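PDB 4EOY: microtubule-associated protein 1 light chain 3 from Plasmodium falciparum, which binds a peptide of the conjugation enzyme Atg3 as the parasite's ubiquitin-like Atg8, and probably serves in autophagy-type lipidation. Local coordinates for residues Ser7-Thr21 / Met109-Tyr121. The protein carries 3 engineered substitutions. Sequence-based numbering, arbitrary orientation.
Sequences SLKDEVSFENRVAET and MYKDEDGYLYMEY. With CA (calcium ion), chain I.
T21 and R17, one helical turn apart, close on D114 and Y116. The tight part begins at T21, whose methyl CG2 sits over the centre of the Y116 ring in a CH-pi contact, 3.3 Å from the centroid. With OG1 set between backbone N and carbonyl carbon (chi1 59°), the hydroxyl of T21 points at the D112-G115 turn and gives its hydrogen to D114 O, 2.7 Å away. G115 CA is 3.4 Å from T21 OG1. Next door, buried R17 grips D114 side-on: NE at 2.8 Å and NH2 at 2.7 Å both reach the single oxygen OD2, on its anti side, somewhat out of the carboxylate plane. Guanidinium and carboxylate planes stand 81° apart. Y118 OH donates to the same OD2 from the syn side, so three donors share one oxygen, while D114 OD1 accepts from Y116 N in an Asx turn; bonds at both oxygens restrict the carboxylate's rotation, and this setting would probably favour its charged form. Here the N-terminal helices that the Atg8 family adds to the ubiquitin fold dock on it: helix 14-27 meets the type I turn D112-G115 that leads into central strand 117-122, and Y116 also packs on an aromatic side chain of the bound peptide. Toward solvent the contact thins out. K9 stretches its extended chain past the Y118 hydroxyl, puts NZ over the face of that ring, 4.9 Å from the centroid, and ends in a salt bridge from NZ to D112 OD2 (2.8 Å). At the start of helix 14-27 the exposed F14 ring lies against the turn, its edge to E113 CG and its CE1 4.0 Å from D114 CB.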
ATOM      1  N   SER A   7       0.800  -2.604  13.024  1.00 36.28           N
ATOM      2  CA  SER A   7       0.492  -3.050  11.659  1.00 33.92           C
ATOM      3  C   SER A   7      -0.764  -3.950  11.619  1.00 37.30           C
ATOM      4  O   SER A   7      -1.388  -4.219  12.652  1.00 43.44           O
ATOM      5  CB  SER A   7       1.696  -3.792  11.060  1.00 30.41           C
ATOM      6  OG  SER A   7       1.386  -4.381   9.799  1.00 36.55           O
ATOM      7  N   LEU A   8      -1.113  -4.409  10.419  1.00 35.95           N
ATOM      8  CA  LEU A   8      -2.292  -5.241  10.203  1.00 37.86           C
ATOM      9  C   LEU A   8      -2.133  -6.636  10.812  1.00 44.25           C
ATOM     10  O   LEU A   8      -3.124  -7.297  11.156  1.00 46.10           O
ATOM     11  CB  LEU A   8      -2.574  -5.369   8.712  1.00 34.80           C
ATOM     12  CG  LEU A   8      -3.979  -5.833   8.342  1.00 41.99           C
ATOM     13  CD1 LEU A   8      -4.952  -4.661   8.392  1.00 38.02           C
ATOM     14  CD2 LEU A   8      -3.965  -6.451   6.960  1.00 35.27           C
ATOM     15  N   LYS A   9      -0.884  -7.077  10.948  1.00 45.84           N
ATOM     16  CA  LYS A   9      -0.568  -8.365  11.574  1.00 39.55           C
ATOM     17  C   LYS A   9      -0.972  -8.387  13.050  1.00 36.10           C
ATOM     18  O   LYS A   9      -1.330  -9.432  13.591  1.00 30.89           O
ATOM     19  CB  LYS A   9       0.920  -8.672  11.416  1.00 38.11           C
ATOM     20  CG  LYS A   9       1.349  -8.794   9.965  1.00 40.05           C
ATOM     21  CD  LYS A   9       2.814  -9.169   9.823  1.00 39.96           C
ATOM     22  CE  LYS A   9       3.111  -9.612   8.400  1.00 46.75           C
ATOM     23  NZ  LYS A   9       4.559  -9.841   8.177  1.00 52.42           N
ATOM     24  N   ASP A  10      -0.926  -7.221  13.687  1.00 35.59           N
ATOM     25  CA  ASP A  10      -1.335  -7.084  15.081  1.00 41.97           C
ATOM     26  C   ASP A  10      -2.859  -6.963  15.197  1.00 48.89           C
ATOM     27  O   ASP A  10      -3.447  -7.263  16.248  1.00 42.40           O
ATOM     28  CB  ASP A  10      -0.658  -5.857  15.708  1.00 53.65           C
ATOM     29  CG  ASP A  10       0.823  -5.720  15.311  1.00 47.67           C
ATOM     30  OD1 ASP A  10       1.379  -6.633  14.663  1.00 59.83           O
ATOM     31  OD2 ASP A  10       1.431  -4.687  15.635  1.00 43.79           O
ATOM     32  N   GLU A  11      -3.485  -6.505  14.113  1.00 49.03           N
ATOM     33  CA  GLU A  11      -4.927  -6.288  14.050  1.00 42.66           C
ATOM     34  C   GLU A  11      -5.694  -7.558  13.734  1.00 44.62           C
ATOM     35  O   GLU A  11      -6.735  -7.820  14.347  1.00 41.46           O
ATOM     36  CB  GLU A  11      -5.256  -5.252  12.968  1.00 51.40           C
ATOM     37  CG  GLU A  11      -5.100  -3.800  13.392  1.00 58.27           C
ATOM     38  CD  GLU A  11      -4.944  -2.858  12.208  1.00 73.96           C
ATOM     39  OE1 GLU A  11      -4.246  -1.831  12.356  1.00 80.24           O
ATOM     40  OE2 GLU A  11      -5.514  -3.139  11.128  1.00 69.66           O
ATOM     41  N   VAL A  12      -5.196  -8.312  12.749  1.00 38.70           N
ATOM     42  CA  VAL A  12      -5.855  -9.526  12.239  1.00 34.16           C
ATOM     43  C   VAL A  12      -4.936 -10.733  12.358  1.00 26.64           C
ATOM     44  O   VAL A  12      -3.754 -10.630  12.079  1.00 33.87           O
ATOM     45  CB  VAL A  12      -6.196  -9.387  10.737  1.00 32.06           C
ATOM     46  CG1 VAL A  12      -6.966 -10.600  10.250  1.00 32.02           C
ATOM     47  CG2 VAL A  12      -6.964  -8.102  10.464  1.00 30.99           C
ATOM     48  N   SER A  13      -5.488 -11.878  12.723  1.00 28.52           N
ATOM     49  CA  SER A  13      -4.711 -13.123  12.851  1.00 38.77           C
ATOM     50  C   SER A  13      -4.199 -13.635  11.514  1.00 33.74           C
ATOM     51  O   SER A  13      -4.833 -13.394  10.489  1.00 37.33           O
ATOM     52  CB  SER A  13      -5.580 -14.220  13.464  1.00 44.75           C
ATOM     53  OG  SER A  13      -6.719 -14.457  12.648  1.00 42.15           O
ATOM     54  N   PHE A  14      -3.082 -14.369  11.533  1.00 34.58           N
ATOM     55  CA  PHE A  14      -2.475 -14.938  10.308  1.00 33.23           C
ATOM     56  C   PHE A  14      -3.483 -15.732   9.477  1.00 37.91           C
ATOM     57  O   PHE A  14      -3.500 -15.639   8.242  1.00 42.32           O
ATOM     58  CB  PHE A  14      -1.285 -15.838  10.637  1.00 30.31           C
ATOM     59  CG  PHE A  14      -0.727 -16.570   9.437  1.00 33.89           C
ATOM     60  CD1 PHE A  14       0.170 -15.951   8.584  1.00 36.07           C
ATOM     61  CD2 PHE A  14      -1.110 -17.876   9.159  1.00 34.76           C
ATOM     62  CE1 PHE A  14       0.677 -16.621   7.486  1.00 35.30           C
ATOM     63  CE2 PHE A  14      -0.610 -18.548   8.054  1.00 42.08           C
ATOM     64  CZ  PHE A  14       0.286 -17.918   7.215  1.00 35.50           C
ATOM     65  N   GLU A  15      -4.325 -16.498  10.161  1.00 44.24           N
ATOM     66  CA  GLU A  15      -5.288 -17.395   9.511  1.00 49.53           C
ATOM     67  C   GLU A  15      -6.419 -16.630   8.795  1.00 43.24           C
ATOM     68  O   GLU A  15      -6.836 -17.017   7.697  1.00 42.17           O
ATOM     69  CB  GLU A  15      -5.851 -18.420  10.511  1.00 54.78           C
ATOM     70  CG  GLU A  15      -6.131 -17.890  11.917  1.00 72.40           C
ATOM     71  CD  GLU A  15      -4.899 -17.850  12.835  1.00 77.47           C
ATOM     72  OE1 GLU A  15      -3.747 -17.999  12.348  1.00 45.28           O
ATOM     73  OE2 GLU A  15      -5.088 -17.649  14.060  1.00 90.26           O
ATOM     74  N   ASN A  16      -6.893 -15.545   9.410  1.00 33.84           N
ATOM     75  CA  ASN A  16      -7.892 -14.661   8.782  1.00 38.03           C
ATOM     76  C   ASN A  16      -7.352 -13.925   7.560  1.00 40.45           C
ATOM     77  O   ASN A  16      -8.016 -13.884   6.531  1.00 58.26           O
ATOM     78  CB  ASN A  16      -8.452 -13.654   9.795  1.00 41.07           C
ATOM     79  CG  ASN A  16      -9.379 -14.302  10.818  1.00 45.84           C
ATOM     80  OD1 ASN A  16      -9.329 -15.508  11.036  1.00 48.16           O
ATOM     81  ND2 ASN A  16     -10.224 -13.495  11.460  1.00 48.52           N
ATOM     82  N   ARG A  17      -6.158 -13.335   7.691  1.00 30.80           N
ATOM     83  CA  ARG A  17      -5.418 -12.715   6.570  1.00 26.99           C
ATOM     84  C   ARG A  17      -5.173 -13.637   5.381  1.00 25.93           C
ATOM     85  O   ARG A  17      -5.324 -13.220   4.240  1.00 21.10           O
ATOM     86  CB  ARG A  17      -4.068 -12.154   7.059  1.00 31.95           C
ATOM     87  CG  ARG A  17      -4.178 -10.847   7.844  1.00 32.92           C
ATOM     88  CD  ARG A  17      -3.143 -10.734   8.955  1.00 35.30           C
ATOM     89  NE  ARG A  17      -1.828 -11.174   8.506  1.00 43.44           N
ATOM     90  CZ  ARG A  17      -0.860 -11.621   9.296  1.00 30.50           C
ATOM     91  NH1 ARG A  17      -1.017 -11.681  10.613  1.00 35.28           N
ATOM     92  NH2 ARG A  17       0.283 -12.007   8.750  1.00 32.35           N
ATOM     93  N   VAL A  18      -4.786 -14.883   5.646  1.00 30.06           N
ATOM     94  CA  VAL A  18      -4.631 -15.881   4.587  1.00 32.62           C
ATOM     95  C   VAL A  18      -5.964 -16.131   3.875  1.00 35.15           C
ATOM     96  O   VAL A  18      -6.020 -16.202   2.649  1.00 33.73           O
ATOM     97  CB  VAL A  18      -4.066 -17.210   5.143  1.00 36.08           C
ATOM     98  CG1 VAL A  18      -4.043 -18.277   4.064  1.00 31.33           C
ATOM     99  CG2 VAL A  18      -2.666 -17.002   5.695  1.00 34.09           C
ATOM    100  N   ALA A  19      -7.035 -16.235   4.656  1.00 44.50           N
ATOM    101  CA  ALA A  19      -8.378 -16.413   4.113  1.00 37.87           C
ATOM    102  C   ALA A  19      -8.817 -15.190   3.301  1.00 47.40           C
ATOM    103  O   ALA A  19      -9.389 -15.340   2.229  1.00 47.83           O
ATOM    104  CB  ALA A  19      -9.366 -16.685   5.241  1.00 52.44           C
ATOM    105  N   GLU A  20      -8.569 -13.986   3.813  1.00 51.94           N
ATOM    106  CA  GLU A  20      -8.935 -12.751   3.101  1.00 49.74           C
ATOM    107  C   GLU A  20      -8.315 -12.734   1.726  1.00 42.95           C
ATOM    108  O   GLU A  20      -9.003 -12.532   0.738  1.00 52.72           O
ATOM    109  CB  GLU A  20      -8.422 -11.489   3.815  1.00 70.05           C
ATOM    110  CG  GLU A  20      -8.951 -11.205   5.211  1.00 81.99           C
ATOM    111  CD  GLU A  20      -8.484  -9.853   5.718  1.00100.24           C
ATOM    112  OE1 GLU A  20      -7.591  -9.810   6.597  1.00100.08           O
ATOM    113  OE2 GLU A  20      -8.994  -8.830   5.212  1.00125.32           O
ATOM    114  N   THR A  21      -6.995 -12.900   1.677  1.00 39.15           N
ATOM    115  CA  THR A  21      -6.238 -12.727   0.436  1.00 36.60           C
ATOM    116  C   THR A  21      -6.510 -13.867  -0.550  1.00 40.55           C
ATOM    117  O   THR A  21      -6.534 -13.656  -1.768  1.00 36.00           O
ATOM    118  CB  THR A  21      -4.709 -12.598   0.675  1.00 29.97           C
ATOM    119  OG1 THR A  21      -4.195 -13.766   1.339  1.00 24.82           O
ATOM    120  CG2 THR A  21      -4.398 -11.370   1.510  1.00 33.82           C
ATOM    121  N   MET A 109       7.742 -11.196  -6.200  1.00 25.91           N
ATOM    122  CA  MET A 109       9.038 -11.156  -5.517  1.00 26.14           C
ATOM    123  C   MET A 109       8.961 -10.997  -3.992  1.00 24.84           C
ATOM    124  O   MET A 109       9.704 -11.661  -3.270  1.00 29.15           O
ATOM    125  CB  MET A 109       9.901 -10.030  -6.086  1.00 25.80           C
ATOM    126  CG  MET A 109      10.588 -10.383  -7.385  1.00 29.68           C
ATOM    127  SD  MET A 109      11.670  -9.064  -7.932  1.00 41.82           S
ATOM    128  CE  MET A 109      10.477  -7.799  -8.379  1.00 45.31           C
ATOM    129  N   TYR A 110       8.074 -10.129  -3.507  1.00 21.04           N
ATOM    130  CA  TYR A 110       8.077  -9.693  -2.106  1.00 22.23           C
ATOM    131  C   TYR A 110       6.789  -9.981  -1.345  1.00 24.12           C
ATOM    132  O   TYR A 110       6.642  -9.580  -0.197  1.00 18.29           O
ATOM    133  CB  TYR A 110       8.392  -8.195  -2.017  1.00 22.05           C
ATOM    134  CG  TYR A 110       9.706  -7.813  -2.665  1.00 23.88           C
ATOM    135  CD1 TYR A 110      10.901  -8.358  -2.222  1.00 27.14           C
ATOM    136  CD2 TYR A 110       9.758  -6.922  -3.719  1.00 26.62           C
ATOM    137  CE1 TYR A 110      12.108  -8.011  -2.802  1.00 25.83           C
ATOM    138  CE2 TYR A 110      10.962  -6.583  -4.312  1.00 22.97           C
ATOM    139  CZ  TYR A 110      12.127  -7.135  -3.852  1.00 24.96           C
ATOM    140  OH  TYR A 110      13.322  -6.793  -4.449  1.00 27.27           O
ATOM    141  N   LYS A 111       5.873 -10.720  -1.951  1.00 26.14           N
ATOM    142  CA  LYS A 111       4.611 -11.044  -1.291  1.00 28.85           C
ATOM    143  C   LYS A 111       4.852 -11.744   0.050  1.00 32.35           C
ATOM    144  O   LYS A 111       5.699 -12.619   0.173  1.00 39.72           O
ATOM    145  CB  LYS A 111       3.739 -11.898  -2.236  1.00 38.75           C
ATOM    146  CG  LYS A 111       2.897 -12.995  -1.618  1.00 41.16           C
ATOM    147  CD  LYS A 111       2.364 -13.927  -2.703  1.00 44.72           C
ATOM    148  CE  LYS A 111       3.434 -14.902  -3.183  1.00 53.28           C
ATOM    149  NZ  LYS A 111       3.035 -15.633  -4.417  1.00 54.17           N
ATOM    150  N   ASP A 112       4.089 -11.342   1.055  1.00 28.90           N
ATOM    151  CA  ASP A 112       4.150 -11.949   2.362  1.00 25.91           C
ATOM    152  C   ASP A 112       3.477 -13.321   2.325  1.00 25.35           C
ATOM    153  O   ASP A 112       2.626 -13.576   1.492  1.00 25.35           O
ATOM    154  CB  ASP A 112       3.453 -11.026   3.357  1.00 28.81           C
ATOM    155  CG  ASP A 112       3.721 -11.391   4.798  1.00 38.14           C
ATOM    156  OD1 ASP A 112       3.208 -12.431   5.261  1.00 45.34           O
ATOM    157  OD2 ASP A 112       4.425 -10.612   5.481  1.00 49.75           O
ATOM    158  N   GLU A 113       3.856 -14.194   3.249  1.00 25.45           N
ATOM    159  CA  GLU A 113       3.274 -15.519   3.342  1.00 30.06           C
ATOM    160  C   GLU A 113       1.756 -15.475   3.534  1.00 29.84           C
ATOM    161  O   GLU A 113       1.054 -16.380   3.085  1.00 31.62           O
ATOM    162  CB  GLU A 113       3.933 -16.306   4.487  1.00 32.84           C
ATOM    163  CG  GLU A 113       3.430 -17.733   4.618  1.00 38.09           C
ATOM    164  CD  GLU A 113       4.420 -18.658   5.305  1.00 51.67           C
ATOM    165  OE1 GLU A 113       5.120 -18.199   6.236  1.00 38.23           O
ATOM    166  OE2 GLU A 113       4.490 -19.849   4.916  1.00 67.07           O
ATOM    167  N   ASP A 114       1.254 -14.424   4.181  1.00 27.16           N
ATOM    168  CA  ASP A 114      -0.187 -14.268   4.381  1.00 33.33           C
ATOM    169  C   ASP A 114      -0.957 -13.841   3.105  1.00 33.07           C
ATOM    170  O   ASP A 114      -2.188 -13.729   3.134  1.00 36.39           O
ATOM    171  CB  ASP A 114      -0.497 -13.324   5.568  1.00 33.26           C
ATOM    172  CG  ASP A 114      -0.087 -11.879   5.322  1.00 27.63           C
ATOM    173  OD1 ASP A 114       0.292 -11.506   4.198  1.00 28.67           O
ATOM    174  OD2 ASP A 114      -0.165 -11.108   6.289  1.00 34.25           O
ATOM    175  N   GLY A 115      -0.238 -13.616   2.005  1.00 27.15           N
ATOM    176  CA  GLY A 115      -0.859 -13.260   0.720  1.00 25.85           C
ATOM    177  C   GLY A 115      -0.796 -11.776   0.360  1.00 28.23           C
ATOM    178  O   GLY A 115      -1.075 -11.402  -0.777  1.00 21.63           O
ATOM    179  N   TYR A 116      -0.430 -10.932   1.329  1.00 28.88           N
ATOM    180  CA  TYR A 116      -0.396  -9.482   1.130  1.00 20.60           C
ATOM    181  C   TYR A 116       0.959  -9.000   0.628  1.00 19.03           C
ATOM    182  O   TYR A 116       2.004  -9.563   0.971  1.00 18.19           O
ATOM    183  CB  TYR A 116      -0.717  -8.738   2.442  1.00 21.16           C
ATOM    184  CG  TYR A 116      -2.188  -8.634   2.778  1.00 19.63           C
ATOM    185  CD1 TYR A 116      -3.034  -7.808   2.027  1.00 19.44           C
ATOM    186  CD2 TYR A 116      -2.740  -9.364   3.828  1.00 18.15           C
ATOM    187  CE1 TYR A 116      -4.391  -7.717   2.303  1.00 18.24           C
ATOM    188  CE2 TYR A 116      -4.098  -9.286   4.109  1.00 20.61           C
ATOM    189  CZ  TYR A 116      -4.918  -8.454   3.337  1.00 21.07           C
ATOM    190  OH  TYR A 116      -6.271  -8.350   3.606  1.00 27.63           O
ATOM    191  N   LEU A 117       0.937  -7.944  -0.188  1.00 16.64           N
ATOM    192  CA  LEU A 117       2.131  -7.180  -0.458  1.00 16.09           C
ATOM    193  C   LEU A 117       2.188  -6.013   0.526  1.00 19.90           C
ATOM    194  O   LEU A 117       1.361  -5.085   0.474  1.00 18.78           O
ATOM    195  CB  LEU A 117       2.155  -6.668  -1.884  1.00 16.10           C
ATOM    196  CG  LEU A 117       3.450  -5.945  -2.288  1.00 15.43           C
ATOM    197  CD1 LEU A 117       4.591  -6.939  -2.249  1.00 16.83           C
ATOM    198  CD2 LEU A 117       3.296  -5.283  -3.653  1.00 15.83           C
ATOM    199  N   TYR A 118       3.169  -6.055   1.423  1.00 21.55           N
ATOM    200  CA  TYR A 118       3.326  -5.009   2.429  1.00 21.40           C
ATOM    201  C   TYR A 118       4.287  -3.966   1.928  1.00 20.42           C
ATOM    202  O   TYR A 118       5.394  -4.286   1.452  1.00 30.77           O
ATOM    203  CB  TYR A 118       3.844  -5.595   3.735  1.00 25.50           C
ATOM    204  CG  TYR A 118       2.796  -6.351   4.528  1.00 22.51           C
ATOM    205  CD1 TYR A 118       2.576  -7.698   4.308  1.00 24.57           C
ATOM    206  CD2 TYR A 118       2.037  -5.714   5.497  1.00 25.98           C
ATOM    207  CE1 TYR A 118       1.621  -8.388   5.022  1.00 24.86           C
ATOM    208  CE2 TYR A 118       1.087  -6.402   6.224  1.00 26.98           C
ATOM    209  CZ  TYR A 118       0.878  -7.741   5.972  1.00 26.16           C
ATOM    210  OH  TYR A 118      -0.091  -8.412   6.701  1.00 28.44           O
ATOM    211  N   MET A 119       3.844  -2.724   1.963  1.00 17.35           N
ATOM    212  CA  MET A 119       4.668  -1.594   1.545  1.00 21.25           C
ATOM    213  C   MET A 119       4.662  -0.524   2.629  1.00 21.93           C
ATOM    214  O   MET A 119       3.675  -0.362   3.364  1.00 22.08           O
ATOM    215  CB  MET A 119       4.148  -1.025   0.227  1.00 26.93           C
ATOM    216  CG  MET A 119       4.328  -1.984  -0.944  1.00 23.90           C
ATOM    217  SD  MET A 119       3.885  -1.157  -2.469  1.00 36.23           S
ATOM    218  CE  MET A 119       5.245  -0.000  -2.682  1.00 33.38           C
ATOM    219  N   GLU A 120       5.765   0.192   2.764  1.00 21.53           N
ATOM    220  CA  GLU A 120       5.901   1.122   3.884  1.00 20.11           C
ATOM    221  C   GLU A 120       6.335   2.474   3.425  1.00 17.67           C
ATOM    222  O   GLU A 120       7.033   2.592   2.430  1.00 18.17           O
ATOM    223  CB  GLU A 120       6.919   0.578   4.893  1.00 26.68           C
ATOM    224  CG  GLU A 120       6.488  -0.721   5.557  1.00 27.39           C
ATOM    225  CD  GLU A 120       7.502  -1.239   6.542  1.00 37.00           C
ATOM    226  OE1 GLU A 120       8.691  -1.297   6.169  1.00 53.21           O
ATOM    227  OE2 GLU A 120       7.114  -1.597   7.682  1.00 40.51           O
ATOM    228  N   TYR A 121       5.907   3.510   4.138  1.00 17.44           N
ATOM    229  CA  TYR A 121       6.339   4.854   3.824  1.00 19.03           C
ATOM    230  C   TYR A 121       7.055   5.450   5.016  1.00 19.87           C
ATOM    231  O   TYR A 121       6.743   5.149   6.178  1.00 17.47           O
ATOM    232  CB  TYR A 121       5.192   5.759   3.357  1.00 20.73           C
ATOM    233  CG  TYR A 121       4.024   5.974   4.316  1.00 23.11           C
ATOM    234  CD1 TYR A 121       4.019   7.014   5.227  1.00 23.46           C
ATOM    235  CD2 TYR A 121       2.892   5.186   4.240  1.00 31.62           C
ATOM    236  CE1 TYR A 121       2.943   7.237   6.062  1.00 21.61           C
ATOM    237  CE2 TYR A 121       1.810   5.394   5.082  1.00 30.38           C
ATOM    238  CZ  TYR A 121       1.848   6.415   6.000  1.00 26.71           C
ATOM    239  OH  TYR A 121       0.755   6.606   6.820  1.00 21.60           O
TER
HETATM  240 CA    CA I 203      -4.801 -14.252   8.850  1.00 74.95          CA